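Local atomic coordinates of HRDC domain-containing protein (Bifidobacterium adolescentis ATCC 15703, PDB entry 3CYM), a protein that is uncharacterized but probably acts as a 3'-5' exonuclease of the ribonuclease D type that binds nucleic acid. Residues A[43-48]-A[55-60]. Sequence-based numbering, arbitrary orientation.
Sequences ADAERA and HEDWLV. With NA (sodium ion), chain B; NA (sodium ion), chain C.
Glu46 and Leu59 join the two segments through the backbone: Glu46 N donates to Leu59 O at 2.9 Å, nearly straight at 160°. In the return direction Glu46 O takes two amides, Trp58 N at 2.9 Å and, weakly, Leu59 N at 3.3 Å. Two consecutive residues thus face one, which defines a classic beta bulge in strand 57-65, and the chain turns a corner at Trp58. Beyond it, Arg47 reaches Asp57 in a long salt bridge, NH1 to OD1 at 3.3 Å, in which this bond and the one from NE to the same oxygen are both weak. OD1 lies at the guanidinium edge, but the two planes are turned 48° apart; a bend at chi3 (66°) folds the guanidinium back beside the carboxylate. NH1 also forms a salt bridge with Asp104 of helix 101-111. A leucine in place of Arg47 would probably leave Asp57 and Asp104 without the cation they share. The hairpin belongs to the mixed sheet of an RNase H-like exonuclease domain, and strand 40-47 carries acidic residues of its metal site. Asp44 spans two sodium ions, OD2 on one and OD1 on the other, while Glu46 OE2 binds the first at 2.7 Å, alongside Asp172; Gln61 also bonds to OE2. The Ala45 side chain occupies the same sheet face as Val60, CB to CG2 4.2 Å, and both touch Phe108. Glu46 and Leu59 share the other face, CB to CB 4.0 Å, and at the far end Ala48 CB packs against Trp58 CD1 at 3.9 Å.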
loop_
_atom_site.group_PDB
_atom_site.type_symbol
_atom_site.label_atom_id
_atom_site.label_comp_id
_atom_site.label_asym_id
_atom_site.label_seq_id
_atom_site.Cartn_x
_atom_site.Cartn_y
_atom_site.Cartn_z
ATOM N N ALA A 43 11.775 11.685 -0.894
ATOM C CA ALA A 43 10.566 11.555 -1.718
ATOM C C ALA A 43 9.332 11.095 -0.945
ATOM O O ALA A 43 9.448 10.430 0.082
ATOM C CB ALA A 43 10.816 10.630 -2.892
ATOM N N ASP A 44 8.155 11.469 -1.450
ATOM C CA ASP A 44 6.863 10.990 -0.938
ATOM C C ASP A 44 5.746 11.287 -1.942
ATOM O O ASP A 44 5.971 11.979 -2.938
ATOM C CB ASP A 44 6.531 11.641 0.413
ATOM C CG ASP A 44 5.649 10.778 1.271
ATOM O OD1 ASP A 44 5.359 9.631 0.885
ATOM O OD2 ASP A 44 5.211 11.238 2.342
ATOM N N ALA A 45 4.546 10.770 -1.676
ATOM C CA ALA A 45 3.384 11.031 -2.518
ATOM C C ALA A 45 2.105 10.968 -1.712
ATOM O O ALA A 45 1.989 10.188 -0.765
ATOM C CB ALA A 45 3.318 10.045 -3.667
ATOM N N GLU A 46 1.136 11.786 -2.104
ATOM C CA GLU A 46 -0.183 11.745 -1.495
ATOM C C GLU A 46 -1.227 11.243 -2.478
ATOM O O GLU A 46 -1.163 11.535 -3.671
ATOM C CB GLU A 46 -0.586 13.119 -0.964
ATOM C CG GLU A 46 0.374 13.737 0.066
ATOM C CD GLU A 46 0.710 12.812 1.228
ATOM O OE1 GLU A 46 -0.204 12.204 1.814
ATOM O OE2 GLU A 46 1.907 12.686 1.576
ATOM N N ARG A 47 -2.193 10.490 -1.963
ATOM C CA ARG A 47 -3.297 10.005 -2.779
ATOM C C ARG A 47 -4.649 10.203 -2.095
ATOM O O ARG A 47 -4.743 10.275 -0.871
ATOM C CB ARG A 47 -3.078 8.554 -3.210
ATOM C CG ARG A 47 -2.821 7.579 -2.093
ATOM C CD ARG A 47 -2.130 6.330 -2.632
ATOM N NE ARG A 47 -0.795 6.645 -3.130
ATOM C CZ ARG A 47 0.321 6.579 -2.407
ATOM N NH1 ARG A 47 1.477 6.901 -2.961
ATOM N NH2 ARG A 47 0.292 6.185 -1.140
ATOM N N ALA A 48 -5.698 10.296 -2.897
ATOM C CA ALA A 48 -7.020 10.585 -2.373
ATOM C C ALA A 48 -7.807 9.294 -2.142
ATOM O O ALA A 48 -8.929 9.152 -2.634
ATOM C CB ALA A 48 -7.749 11.515 -3.320
ATOM N N HIS A 55 -5.280 4.510 -6.710
ATOM C CA HIS A 55 -4.091 4.997 -6.026
ATOM C C HIS A 55 -3.263 5.896 -6.936
ATOM O O HIS A 55 -2.037 5.789 -7.000
ATOM C CB HIS A 55 -3.282 3.816 -5.475
ATOM C CG HIS A 55 -4.112 2.848 -4.690
ATOM N ND1 HIS A 55 -4.531 3.101 -3.402
ATOM C CD2 HIS A 55 -4.641 1.648 -5.029
ATOM C CE1 HIS A 55 -5.264 2.091 -2.973
ATOM N NE2 HIS A 55 -5.345 1.195 -3.940
ATOM N N GLU A 56 -3.963 6.782 -7.642
ATOM C CA GLU A 56 -3.336 7.834 -8.425
ATOM C C GLU A 56 -2.826 8.904 -7.461
ATOM O O GLU A 56 -3.519 9.279 -6.509
ATOM C CB GLU A 56 -4.344 8.428 -9.411
ATOM C CG GLU A 56 -3.776 9.453 -10.385
ATOM C CD GLU A 56 -4.854 10.209 -11.165
ATOM O OE1 GLU A 56 -5.990 9.699 -11.298
ATOM O OE2 GLU A 56 -4.556 11.322 -11.650
ATOM N N ASP A 57 -1.607 9.376 -7.697
ATOM C CA ASP A 57 -1.038 10.422 -6.877
ATOM C C ASP A 57 -1.676 11.771 -7.228
ATOM O O ASP A 57 -1.732 12.161 -8.395
ATOM C CB ASP A 57 0.482 10.479 -7.048
ATOM C CG ASP A 57 1.188 9.220 -6.548
ATOM O OD1 ASP A 57 0.607 8.462 -5.736
ATOM O OD2 ASP A 57 2.349 8.990 -6.964
ATOM N N TRP A 58 -2.171 12.459 -6.206
ATOM C CA TRP A 58 -2.689 13.808 -6.356
ATOM C C TRP A 58 -1.694 14.851 -5.859
ATOM O O TRP A 58 -1.935 16.064 -5.944
ATOM C CB TRP A 58 -4.038 13.915 -5.649
ATOM C CG TRP A 58 -5.112 13.291 -6.476
ATOM C CD1 TRP A 58 -5.522 11.987 -6.445
ATOM C CD2 TRP A 58 -5.875 13.927 -7.506
ATOM N NE1 TRP A 58 -6.510 11.777 -7.378
ATOM C CE2 TRP A 58 -6.751 12.949 -8.041
ATOM C CE3 TRP A 58 -5.920 15.228 -8.018
ATOM C CZ2 TRP A 58 -7.658 13.235 -9.054
ATOM C CZ3 TRP A 58 -6.820 15.513 -9.027
ATOM C CH2 TRP A 58 -7.674 14.517 -9.542
ATOM N N LEU A 59 -0.577 14.362 -5.331
ATOM C CA LEU A 59 0.557 15.203 -4.955
ATOM C C LEU A 59 1.817 14.350 -4.893
ATOM O O LEU A 59 1.763 13.154 -4.605
ATOM C CB LEU A 59 0.319 15.911 -3.612
ATOM C CG LEU A 59 1.328 17.000 -3.187
ATOM C CD1 LEU A 59 1.409 18.170 -4.157
ATOM C CD2 LEU A 59 0.992 17.500 -1.811
ATOM N N VAL A 60 2.947 14.985 -5.173
ATOM C CA VAL A 60 4.239 14.332 -5.191
ATOM C C VAL A 60 5.227 15.306 -4.520
ATOM O O VAL A 60 5.252 16.491 -4.846
ATOM C CB VAL A 60 4.588 13.933 -6.648
ATOM C CG1 VAL A 60 6.004 14.134 -6.945
ATOM C CG2 VAL A 60 4.167 12.483 -6.936
HETATM NA NA NA B . 2.782 10.926 3.382
HETATM NA NA NA C . 3.742 7.528 1.640
HETATM O O HOH W 1 1.866 9.478 1.759
HETATM O O HOH W 2 0.484 10.803 4.309
HETATM O O HOH W 3 3.247 7.139 -5.671
HETATM O O HOH W 4 -6.135 8.609 -5.539
HETATM O O HOH W 5 3.911 8.875 3.682
HETATM O O HOH W 6 6.325 7.330 1.655
HETATM O O HOH W 7 4.325 5.224 2.071
#